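Local coordinates for maleylpyruvate isomerase (Ralstonia sp., PDB 2V6K), which catalyses the glutathione-dependent isomerisation of maleylpyruvate to fumarylpyruvate in bacterial naphthalene degradation, working as a homodimer of the Zeta class of glutathione transferases, at residues 15-18 with 19-23. Sequence-based numbering, arbitrary orientation.
Sequences HRLR and IALNL
I19 N donates to H15 O at 3.0 Å, the first of four successive i to i+4 bonds that carry helix 12-24 through its middle turns. L21 N to L17 O (2.9 Å) is the straightest, with an N-H...O angle of 172°; N22 N to R18 O has the same length, whereas A20 N to R16 O, at 3.3 Å, is weak.

Side-chain packing follows the same four-residue spacing. The tip of I19 comes obliquely to the H15 imidazole, CD1 lying 3.7 Å from CD2. With CG anti to the backbone N, the ring sits beside its own carbonyl carbon, and chi2 (-178°) turns CD2 rather than ND1 toward I19; the pair packs on P171 of helix 164-178. About half a turn round the helix, L17 CG meets L21 CD1 at 3.9 Å, and both leucines lean on L74 of helix 67-77.

The polar side chains find their partners elsewhere in the buried interior. The chain of R18, bent at chi3 (-54°), lays one guanidinium face over H15 CA, while NE, NH1 and NH2 bond to the carbonyl oxygens of A205, F8 and W9. N22 ND2 bonds A201 O of helix 200-205, while OD1 takes Y28 OH within the N-terminal domain. R16 instead reaches S67 OG through NH1 and touches the bound dicarboxyethyl glutathione.

Here the helix of a thioredoxin-like beta-alpha-beta unit, between strands 4-7 and 29-32, is buried on several sides: L17 and L21 join it to helix 67-77 of its own domain, H15 and I19 to the all-helical domain, R18 and N22 to both. Each guanidinium nitrogen of R18 bonds a main-chain oxygen, and the three carbonyl dipoles probably offset the cost of burying its positive charge.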
ATOM      1  N   HIS A  15       0.801   7.215 -13.521  1.00  4.49           N
ATOM      2  CA  HIS A  15       1.540   6.398 -14.481  1.00  4.25           C
ATOM      3  C   HIS A  15       1.184   4.916 -14.304  1.00  4.33           C
ATOM      4  O   HIS A  15       0.882   4.223 -15.286  1.00  4.26           O
ATOM      5  CB  HIS A  15       3.030   6.690 -14.241  1.00  4.11           C
ATOM      6  CG  HIS A  15       3.977   6.052 -15.209  1.00  3.93           C
ATOM      7  ND1 HIS A  15       5.341   6.199 -15.078  1.00  5.28           N
ATOM      8  CD2 HIS A  15       3.782   5.259 -16.292  1.00  4.49           C
ATOM      9  CE1 HIS A  15       5.948   5.527 -16.039  1.00  4.84           C
ATOM     10  NE2 HIS A  15       5.025   4.952 -16.793  1.00  4.65           N
ATOM     11  N   ARG A  16       1.197   4.456 -13.051  1.00  4.50           N
ATOM     12  CA  ARG A  16       0.830   3.090 -12.682  1.00  4.88           C
ATOM     13  C   ARG A  16      -0.542   2.701 -13.241  1.00  5.07           C
ATOM     14  O   ARG A  16      -0.701   1.652 -13.880  1.00  5.23           O
ATOM     15  CB  ARG A  16       0.855   2.997 -11.152  1.00  4.98           C
ATOM     16  CG  ARG A  16       0.574   1.637 -10.528  1.00  4.65           C
ATOM     17  CD  ARG A  16       0.239   1.811  -9.058  1.00  5.40           C
ATOM     18  NE  ARG A  16       1.391   2.306  -8.308  1.00  4.63           N
ATOM     19  CZ  ARG A  16       1.352   2.679  -7.032  1.00  5.93           C
ATOM     20  NH1 ARG A  16       0.204   2.661  -6.361  1.00  6.38           N
ATOM     21  NH2 ARG A  16       2.463   3.084  -6.427  1.00  5.80           N
ATOM     22  N   LEU A  17      -1.530   3.554 -13.004  1.00  4.42           N
ATOM     23  CA  LEU A  17      -2.882   3.278 -13.464  1.00  4.43           C
ATOM     24  C   LEU A  17      -3.004   3.400 -14.985  1.00  4.73           C
ATOM     25  O   LEU A  17      -3.712   2.605 -15.620  1.00  5.04           O
ATOM     26  CB  LEU A  17      -3.890   4.171 -12.735  1.00  5.55           C
ATOM     27  CG  LEU A  17      -5.361   4.028 -13.136  1.00  3.88           C
ATOM     28  CD1 LEU A  17      -5.825   2.573 -13.087  1.00  6.92           C
ATOM     29  CD2 LEU A  17      -6.222   4.874 -12.231  1.00  5.53           C
ATOM     30  N   ARG A  18      -2.309   4.369 -15.575  1.00  4.31           N
ATOM     31  CA  ARG A  18      -2.331   4.501 -17.033  1.00  4.51           C
ATOM     32  C   ARG A  18      -1.813   3.239 -17.709  1.00  4.44           C
ATOM     33  O   ARG A  18      -2.360   2.817 -18.727  1.00  5.22           O
ATOM     34  CB  ARG A  18      -1.535   5.720 -17.511  1.00  4.28           C
ATOM     35  CG  ARG A  18      -2.194   7.055 -17.190  1.00  4.97           C
ATOM     36  CD  ARG A  18      -1.481   8.233 -17.855  1.00  5.74           C
ATOM     37  NE  ARG A  18      -0.043   8.324 -17.582  1.00  5.52           N
ATOM     38  CZ  ARG A  18       0.531   9.218 -16.773  1.00  4.59           C
ATOM     39  NH1 ARG A  18      -0.198  10.105 -16.094  1.00  5.35           N
ATOM     40  NH2 ARG A  18       1.850   9.214 -16.635  1.00  5.83           N
ATOM     41  N   ILE A  19      -0.767   2.629 -17.150  1.00  4.44           N
ATOM     42  CA  ILE A  19      -0.242   1.388 -17.727  1.00  3.94           C
ATOM     43  C   ILE A  19      -1.318   0.306 -17.714  1.00  4.30           C
ATOM     44  O   ILE A  19      -1.546  -0.353 -18.725  1.00  4.34           O
ATOM     45  CB  ILE A  19       1.026   0.873 -17.007  1.00  4.36           C
ATOM     46  CG1 ILE A  19       2.179   1.877 -17.122  1.00  4.62           C
ATOM     47  CG2 ILE A  19       1.450  -0.475 -17.587  1.00  5.78           C
ATOM     48  CD1 ILE A  19       3.316   1.632 -16.121  1.00  5.14           C
ATOM     49  N   ALA A  20      -1.981   0.135 -16.575  1.00  4.60           N
ATOM     50  CA  ALA A  20      -3.015  -0.892 -16.438  1.00  4.63           C
ATOM     51  C   ALA A  20      -4.173  -0.651 -17.408  1.00  4.81           C
ATOM     52  O   ALA A  20      -4.626  -1.582 -18.081  1.00  5.38           O
ATOM     53  CB  ALA A  20      -3.517  -0.957 -15.003  1.00  5.39           C
ATOM     54  N   LEU A  21      -4.643   0.592 -17.496  1.00  4.55           N
ATOM     55  CA  LEU A  21      -5.707   0.939 -18.438  1.00  4.86           C
ATOM     56  C   LEU A  21      -5.301   0.633 -19.870  1.00  5.08           C
ATOM     57  O   LEU A  21      -6.090   0.066 -20.627  1.00  5.01           O
ATOM     58  CB  LEU A  21      -6.103   2.414 -18.302  1.00  5.26           C
ATOM     59  CG  LEU A  21      -6.889   2.783 -17.042  1.00  4.11           C
ATOM     60  CD1 LEU A  21      -6.790   4.266 -16.787  1.00  6.76           C
ATOM     61  CD2 LEU A  21      -8.341   2.367 -17.176  1.00  6.92           C
ATOM     62  N   ASN A  22      -4.074   0.997 -20.238  1.00  5.18           N
ATOM     63  CA  ASN A  22      -3.591   0.759 -21.600  1.00  5.65           C
ATOM     64  C   ASN A  22      -3.441  -0.723 -21.909  1.00  4.89           C
ATOM     65  O   ASN A  22      -3.775  -1.161 -23.014  1.00  5.84           O
ATOM     66  CB  ASN A  22      -2.266   1.481 -21.858  1.00  5.94           C
ATOM     67  CG  ASN A  22      -2.403   2.987 -21.837  1.00  8.66           C
ATOM     68  OD1 ASN A  22      -3.505   3.527 -21.746  1.00  9.31           O
ATOM     69  ND2 ASN A  22      -1.269   3.677 -21.909  1.00  8.75           N
ATOM     70  N   LEU A  23      -2.960  -1.500 -20.943  1.00  5.25           N
ATOM     71  CA  LEU A  23      -2.832  -2.938 -21.151  1.00  6.29           C
ATOM     72  C   LEU A  23      -4.193  -3.574 -21.401  1.00  6.57           C
ATOM     73  O   LEU A  23      -4.312  -4.499 -22.208  1.00  7.57           O
ATOM     74  CB  LEU A  23      -2.127  -3.608 -19.970  1.00  5.67           C
ATOM     75  CG  LEU A  23      -0.611  -3.405 -19.897  1.00  6.21           C
ATOM     76  CD1 LEU A  23      -0.092  -3.817 -18.532  1.00  7.04           C
ATOM     77  CD2 LEU A  23       0.104  -4.189 -20.993  1.00  7.18           C
TER